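Thiol:disulfide interchange protein (Klebsiella pneumoniae, PDB 6DXN) probably catalyses thiol-disulfide exchange in periplasmic proteins, as expected of a DsbA-type oxidoreductase of the thioredoxin family. Local coordinates at residues Phe31-Gly34 / Pro35-Ala38; Leu93-Glu96 / Gly97-Lys101; Asp109-Lys112 / Val113-Leu117. All blocks are in the same frame, centred on the assembly; numbering follows the deposited sequence.

In the fold
All three are local contacts in series along the chain: interaction 1 joins a loop to the start of helix 34-41, the other two lie along helices and their C-terminal ends. Interaction 1, at the surface, is where two thiols lie together and one of them caps the helix. Interactions 2 and 3 are partly buried and belong to the consecutive helices 87-99 and 107-115; their chemistry is apolar on the inner faces, with charged groups on the outer ones. Interaction 2 stands between the others: Phe95 and Gln99 reach the loop and helix of interaction 1, while Leu93 and Leu94 pack on Val113 and Ile110 of interaction 3. Interactions 1 and 3 do not touch, their centres about 20 Å apart.

Interaction 1 of 3, residues Phe31-Gly34 / Pro35-Ala38; sequences FYCG and PCYA
Cys33 and Cys36 bring their thiols together across the first turn of helix 34-41, and two different side-chain torsions make this possible. In Cys33 the sulfur is anti to the backbone N (chi1 -175°), which sets it beside its own carbonyl carbon and turns it toward the first turn of the helix. In Cys36 it lies instead beside its own N, so that Cys36 SG rests 3.3 Å from Cys33 CB. The two SG atoms, of Cys33 and Cys36, are 3.4 Å apart, far beyond the length of a disulfide: this is the reduced pair, caught side by side. Cys33 occupies the N-cap position, and its SG accepts a weak, long bond from Cys36 N at 3.7 Å. The same sulfur also meets the ring of Pro35 at CD, 3.5 Å away.

The residues between the cysteines suit a helix start. Proline has no N-H to give, which costs nothing in a first turn, and Gly34 brings no side chain to the bend. Cys33 O receives Tyr37 N at 3.1 Å, and Gly34 O takes Ala38 N at 3.0 Å in the carbonyl plane, with a fairly straight N-H (161°). Tyr37 sets its CB 3.2 Å from Gly34 O; with CG anti to the backbone N (chi1 -178°), its ring is carried off toward helix 87-99, where it meets Phe95 with the planes nearly parallel. Cys36, the more buried thiol, is also covered by Thr152 and Pro153, and Thr152 touches Cys33 as well. A CxxC pair at the N-terminus of a helix, with the loop holding Thr152 and Pro153 beside it, is characteristic of thioredoxin-family oxidoreductases and consistent with a redox-active site.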
loop_
_atom_site.group_PDB
_atom_site.type_symbol
_atom_site.label_atom_id
_atom_site.label_comp_id
_atom_site.label_asym_id
_atom_site.label_seq_id
_atom_site.Cartn_x
_atom_site.Cartn_y
_atom_site.Cartn_z
ATOM N N PHE A 31 3.136 7.893 1.088
ATOM C CA PHE A 31 2.511 8.934 0.318
ATOM C C PHE A 31 3.565 9.921 -0.215
ATOM O O PHE A 31 3.234 10.734 -1.041
ATOM C CB PHE A 31 1.433 9.655 1.126
ATOM C CG PHE A 31 0.135 8.909 1.270
ATOM C CD1 PHE A 31 -0.753 8.842 0.208
ATOM C CD2 PHE A 31 -0.225 8.315 2.471
ATOM C CE1 PHE A 31 -1.962 8.182 0.339
ATOM C CE2 PHE A 31 -1.433 7.654 2.598
ATOM C CZ PHE A 31 -2.294 7.574 1.531
ATOM N N TYR A 32 4.807 9.844 0.290
ATOM C CA TYR A 32 5.930 10.718 -0.151
ATOM C C TYR A 32 6.669 10.128 -1.362
ATOM O O TYR A 32 7.430 10.833 -2.042
ATOM C CB TYR A 32 7.024 10.833 0.916
ATOM C CG TYR A 32 6.773 11.700 2.123
ATOM C CD1 TYR A 32 6.165 11.192 3.262
ATOM C CD2 TYR A 32 7.225 13.012 2.161
ATOM C CE1 TYR A 32 5.969 11.977 4.388
ATOM C CE2 TYR A 32 7.036 13.810 3.280
ATOM C CZ TYR A 32 6.408 13.289 4.397
ATOM O OH TYR A 32 6.212 14.069 5.503
ATOM N N CYS A 33 6.471 8.829 -1.598
ATOM C CA CYS A 33 7.179 8.066 -2.644
ATOM C C CYS A 33 6.551 8.274 -4.031
ATOM O O CYS A 33 5.383 7.962 -4.241
ATOM C CB CYS A 33 7.170 6.588 -2.265
ATOM S SG CYS A 33 8.116 5.516 -3.375
ATOM N N GLY A 34 7.348 8.792 -4.975
ATOM C CA GLY A 34 6.879 9.053 -6.345
ATOM C C GLY A 34 6.312 7.797 -7.006
ATOM O O GLY A 34 5.171 7.790 -7.467
ATOM N N PRO A 35 7.105 6.707 -7.103
ATOM C CA PRO A 35 6.631 5.449 -7.687
ATOM C C PRO A 35 5.386 4.906 -6.971
ATOM O O PRO A 35 4.565 4.243 -7.592
ATOM C CB PRO A 35 7.829 4.502 -7.534
ATOM C CG PRO A 35 9.018 5.440 -7.490
ATOM C CD PRO A 35 8.520 6.646 -6.715
ATOM N N CYS A 36 5.260 5.193 -5.669
ATOM C CA CYS A 36 4.071 4.749 -4.928
ATOM C C CYS A 36 2.841 5.443 -5.513
ATOM O O CYS A 36 1.788 4.854 -5.633
ATOM C CB CYS A 36 4.172 5.028 -3.431
ATOM S SG CYS A 36 5.265 3.877 -2.553
ATOM N N TYR A 37 3.007 6.723 -5.854
ATOM C CA TYR A 37 1.933 7.509 -6.439
ATOM C C TYR A 37 1.595 6.948 -7.827
ATOM O O TYR A 37 0.412 6.724 -8.130
ATOM C CB TYR A 37 2.343 8.985 -6.464
ATOM C CG TYR A 37 1.322 9.961 -6.990
ATOM C CD1 TYR A 37 -0.036 9.719 -6.888
ATOM C CD2 TYR A 37 1.725 11.195 -7.475
ATOM C CE1 TYR A 37 -0.969 10.645 -7.329
ATOM C CE2 TYR A 37 0.810 12.133 -7.915
ATOM C CZ TYR A 37 -0.543 11.861 -7.834
ATOM O OH TYR A 37 -1.444 12.789 -8.264
ATOM N N ALA A 38 2.636 6.700 -8.637
ATOM C CA ALA A 38 2.461 6.186 -10.014
ATOM C C ALA A 38 1.734 4.828 -9.993
ATOM O O ALA A 38 0.866 4.555 -10.836
ATOM C CB ALA A 38 3.806 6.097 -10.706
#

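Interaction 2 of 3, residues Leu93-Glu96 / Gly97-Lys101; sequences LLFE and GLQVK
With CG beside the backbone N in both Phe95 (chi1 -80°) and Gln99 (chi1 -55°), the two side chains leave successive turns side by side and point the same way. They sit at the C-terminal end of helix 87-99, in the helical part that DsbA proteins add to the thioredoxin fold. The amide of Gln99 approaches the phenyl ring at its edge, in the ring plane, with NE2 3.5 Å from Phe95 CD1; the amide and ring planes are turned 64° from each other. This is packing, since NE2 spends its hydrogens on Phe31 O and Cys33 O in the neighbouring loop. Glutamine suits the place: its extended chain carries an amide from the helix end to the carbonyls of the CxxC loop.

Near the helix end Glu96 O is gripped by two donors, Val100 N at 2.8 Å and Lys101 N at 2.8 Å, the second an i+5 bond that ends the regular i+4 pattern. Val100 lays one branch, CG2, back along Glu96, 4.0 Å from its CG. On the inner side Leu98 places its CD1 3.3 Å from Leu94 O, and both leucines pack on Phe31 and Leu74. Gly97, buried, has no side chain to crowd Leu93 O, to which its N bonds at 2.9 Å, and it shares backbone hydrogen bonds with Ile104. Further out a water donates to Glu96 OE1 at 2.8 Å and accepts weakly from Lys101 NZ, linking charges whose own atoms, OE1 and NZ, are 5.7 Å apart.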
loop_
_atom_site.group_PDB
_atom_site.type_symbol
_atom_site.label_atom_id
_atom_site.label_comp_id
_atom_site.label_asym_id
_atom_site.label_seq_id
_atom_site.Cartn_x
_atom_site.Cartn_y
_atom_site.Cartn_z
ATOM N N LEU A 93 -5.818 12.202 -2.993
ATOM C CA LEU A 93 -5.771 13.548 -2.409
ATOM C C LEU A 93 -4.547 13.717 -1.496
ATOM O O LEU A 93 -4.028 14.845 -1.370
ATOM C CB LEU A 93 -7.076 13.803 -1.652
ATOM C CG LEU A 93 -8.349 13.664 -2.487
ATOM C CD1 LEU A 93 -9.584 13.761 -1.606
ATOM C CD2 LEU A 93 -8.399 14.704 -3.598
ATOM N N LEU A 94 -4.085 12.621 -0.877
ATOM C CA LEU A 94 -2.900 12.681 -0.003
ATOM C C LEU A 94 -1.633 12.711 -0.865
ATOM O O LEU A 94 -0.692 13.426 -0.538
ATOM C CB LEU A 94 -2.898 11.509 0.986
ATOM C CG LEU A 94 -3.929 11.596 2.112
ATOM C CD1 LEU A 94 -4.065 10.271 2.838
ATOM C CD2 LEU A 94 -3.575 12.706 3.091
ATOM N N PHE A 95 -1.618 11.916 -1.950
ATOM C CA PHE A 95 -0.504 11.911 -2.870
ATOM C C PHE A 95 -0.371 13.300 -3.511
ATOM O O PHE A 95 0.731 13.818 -3.641
ATOM C CB PHE A 95 -0.665 10.869 -3.977
ATOM C CG PHE A 95 -0.310 9.449 -3.606
ATOM C CD1 PHE A 95 1.011 9.086 -3.396
ATOM C CD2 PHE A 95 -1.282 8.463 -3.543
ATOM C CE1 PHE A 95 1.352 7.777 -3.086
ATOM C CE2 PHE A 95 -0.940 7.154 -3.243
ATOM C CZ PHE A 95 0.372 6.817 -3.001
ATOM N N GLU A 96 -1.503 13.873 -3.931
ATOM C CA GLU A 96 -1.496 15.215 -4.532
ATOM C C GLU A 96 -1.023 16.228 -3.476
ATOM O O GLU A 96 -0.106 17.009 -3.727
ATOM C CB GLU A 96 -2.873 15.577 -5.093
ATOM C CG GLU A 96 -3.286 14.745 -6.302
ATOM C CD GLU A 96 -4.657 15.061 -6.869
ATOM O OE1 GLU A 96 -5.252 16.095 -6.461
ATOM O OE2 GLU A 96 -5.134 14.279 -7.730
ATOM N N GLY A 97 -1.623 16.166 -2.281
ATOM C CA GLY A 97 -1.292 17.096 -1.175
ATOM C C GLY A 97 0.183 17.069 -0.789
ATOM O O GLY A 97 0.697 18.024 -0.176
ATOM N N LEU A 98 0.882 15.994 -1.168
ATOM C CA LEU A 98 2.284 15.823 -0.810
ATOM C C LEU A 98 3.227 15.963 -2.009
ATOM O O LEU A 98 4.320 16.547 -1.861
ATOM C CB LEU A 98 2.456 14.448 -0.153
ATOM C CG LEU A 98 1.951 14.359 1.282
ATOM C CD1 LEU A 98 1.643 12.932 1.680
ATOM C CD2 LEU A 98 2.951 14.987 2.237
ATOM N N GLN A 99 2.798 15.509 -3.192
ATOM C CA GLN A 99 3.714 15.453 -4.325
ATOM C C GLN A 99 3.324 16.370 -5.489
ATOM O O GLN A 99 4.150 16.598 -6.382
ATOM C CB GLN A 99 3.793 14.012 -4.828
ATOM C CG GLN A 99 4.179 13.026 -3.739
ATOM C CD GLN A 99 4.547 11.686 -4.324
ATOM O OE1 GLN A 99 5.224 11.602 -5.347
ATOM N NE2 GLN A 99 4.128 10.623 -3.657
ATOM N N VAL A 100 2.089 16.867 -5.488
ATOM C CA VAL A 100 1.611 17.735 -6.540
ATOM C C VAL A 100 1.558 19.176 -5.999
ATOM O O VAL A 100 2.322 20.041 -6.426
ATOM C CB VAL A 100 0.245 17.242 -7.065
ATOM C CG1 VAL A 100 -0.337 18.170 -8.113
ATOM C CG2 VAL A 100 0.331 15.810 -7.613
ATOM N N LYS A 101 0.701 19.409 -5.005
ATOM C CA LYS A 101 0.508 20.747 -4.471
ATOM C C LYS A 101 1.432 21.022 -3.282
ATOM O O LYS A 101 1.619 22.177 -2.915
ATOM C CB LYS A 101 -0.954 20.923 -4.068
ATOM C CG LYS A 101 -1.946 20.480 -5.130
ATOM C CD LYS A 101 -3.361 20.968 -4.925
ATOM C CE LYS A 101 -4.030 20.426 -3.685
ATOM N NZ LYS A 101 -5.409 20.957 -3.561
HETATM O O HOH W 1 -6.163 17.706 -4.328
#

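Interaction 3 of 3, residues Asp109-Lys112 / Val113-Leu117; sequences DIVK and VFNQL
Asp109 meets the next turn through its backbone: Asp109 O lies 3.9 Å from Val113 CG2, while the side chain of Val113 packs on Val90 and Leu93 of helix 87-99, CG1 against Leu93. One carboxylate oxygen of Asp109, OD2, accepts from Lys105 N near the start of the helix.

Ile110 follows on the buried face. Its CG2 packs alongside Phe114, 4.0 Å from CE1, and its carbonyl oxygen comes to the edge of the ring, near its plane, with Ile110 O 3.2 Å from Phe114 CD1. Phe114 is set there by chi1 of -72°, which holds CG beside the backbone N. The two apolar side chains face helix 71-83, and the ring of Phe114 also meets Tyr124 edge-to-face.

Val111 O takes Asn115 N at 3.1 Å, with the donor in the carbonyl plane. Its CG1 crosses Asn115 at an angle, 4.0 Å from ND2, while that ND2 bonds to Ile119 O: a short polar side chain at the helix end thus ties down the following loop.

Lys112 points outward, where a long chain suits solvent; its NZ makes a long ion pair with Asp109 OD1 at 3.8 Å, three residues back. Lys112 O accepts a weak bond from Gln116 N.

An amphipathic helix wedged among 71-83, 87-99 and 121-129 is typical of the helical domain inserted in the thioredoxin fold of DsbA.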
loop_
_atom_site.group_PDB
_atom_site.type_symbol
_atom_site.label_atom_id
_atom_site.label_comp_id
_atom_site.label_asym_id
_atom_site.label_seq_id
_atom_site.Cartn_x
_atom_site.Cartn_y
_atom_site.Cartn_z
ATOM N N ASP A 109 -3.049 19.736 8.380
ATOM C CA ASP A 109 -3.334 19.844 6.946
ATOM C C ASP A 109 -3.925 18.541 6.397
ATOM O O ASP A 109 -4.667 18.565 5.400
ATOM C CB ASP A 109 -2.086 20.236 6.155
ATOM C CG ASP A 109 -1.690 21.688 6.339
ATOM O OD1 ASP A 109 -2.488 22.435 6.942
ATOM O OD2 ASP A 109 -0.595 22.054 5.874
ATOM N N ILE A 110 -3.559 17.408 7.005
ATOM C CA ILE A 110 -4.097 16.119 6.574
ATOM C C ILE A 110 -5.593 16.078 6.911
ATOM O O ILE A 110 -6.388 15.566 6.129
ATOM C CB ILE A 110 -3.321 14.944 7.206
ATOM C CG1 ILE A 110 -1.869 14.907 6.719
ATOM C CG2 ILE A 110 -4.041 13.634 6.934
ATOM C CD1 ILE A 110 -0.993 13.887 7.424
ATOM N N VAL A 111 -5.955 16.636 8.076
ATOM C CA VAL A 111 -7.333 16.678 8.543
ATOM C C VAL A 111 -8.179 17.489 7.555
ATOM O O VAL A 111 -9.336 17.146 7.317
ATOM C CB VAL A 111 -7.437 17.245 9.974
ATOM C CG1 VAL A 111 -8.867 17.606 10.343
ATOM C CG2 VAL A 111 -6.846 16.300 11.003
ATOM N N LYS A 112 -7.584 18.541 6.973
ATOM C CA LYS A 112 -8.305 19.393 6.016
ATOM C C LYS A 112 -8.764 18.564 4.808
ATOM O O LYS A 112 -9.806 18.844 4.257
ATOM C CB LYS A 112 -7.484 20.615 5.591
ATOM C CG LYS A 112 -7.256 21.642 6.695
ATOM C CD LYS A 112 -6.801 23.003 6.203
ATOM C CE LYS A 112 -5.564 22.954 5.329
ATOM N NZ LYS A 112 -5.132 24.312 4.925
ATOM N N VAL A 113 -8.001 17.539 4.419
ATOM C CA VAL A 113 -8.403 16.687 3.279
ATOM C C VAL A 113 -9.733 15.993 3.621
ATOM O O VAL A 113 -10.671 15.959 2.804
ATOM C CB VAL A 113 -7.309 15.660 2.913
ATOM C CG1 VAL A 113 -7.759 14.731 1.793
ATOM C CG2 VAL A 113 -5.994 16.331 2.538
ATOM N N PHE A 114 -9.812 15.460 4.844
ATOM C CA PHE A 114 -10.983 14.720 5.342
ATOM C C PHE A 114 -12.209 15.638 5.455
ATOM O O PHE A 114 -13.345 15.197 5.237
ATOM C CB PHE A 114 -10.630 14.047 6.671
ATOM C CG PHE A 114 -9.685 12.875 6.551
ATOM C CD1 PHE A 114 -8.376 13.051 6.128
ATOM C CD2 PHE A 114 -10.103 11.595 6.887
ATOM C CE1 PHE A 114 -7.512 11.972 6.026
ATOM C CE2 PHE A 114 -9.237 10.518 6.784
ATOM C CZ PHE A 114 -7.944 10.709 6.352
ATOM N N ASN A 115 -11.970 16.910 5.788
ATOM C CA ASN A 115 -13.032 17.915 5.925
ATOM C C ASN A 115 -13.752 18.110 4.586
ATOM O O ASN A 115 -14.973 18.259 4.553
ATOM C CB ASN A 115 -12.486 19.275 6.372
ATOM C CG ASN A 115 -11.938 19.312 7.784
ATOM O OD1 ASN A 115 -11.092 20.145 8.089
ATOM N ND2 ASN A 115 -12.428 18.443 8.658
ATOM N N GLN A 116 -12.972 18.104 3.498
ATOM C CA GLN A 116 -13.469 18.294 2.129
ATOM C C GLN A 116 -14.333 17.103 1.692
ATOM O O GLN A 116 -15.080 17.211 0.717
ATOM C CB GLN A 116 -12.278 18.463 1.185
ATOM C CG GLN A 116 -11.336 19.579 1.607
ATOM C CD GLN A 116 -9.982 19.465 0.952
ATOM O OE1 GLN A 116 -9.821 18.815 -0.080
ATOM N NE2 GLN A 116 -8.989 20.091 1.561
ATOM N N LEU A 117 -14.213 15.978 2.412
ATOM C CA LEU A 117 -14.974 14.756 2.109
ATOM C C LEU A 117 -16.222 14.643 3.002
ATOM O O LEU A 117 -17.048 13.745 2.797
ATOM C CB LEU A 117 -14.065 13.533 2.286
ATOM C CG LEU A 117 -12.845 13.473 1.364
ATOM C CD1 LEU A 117 -12.075 12.178 1.569
ATOM C CD2 LEU A 117 -13.250 13.614 -0.096
#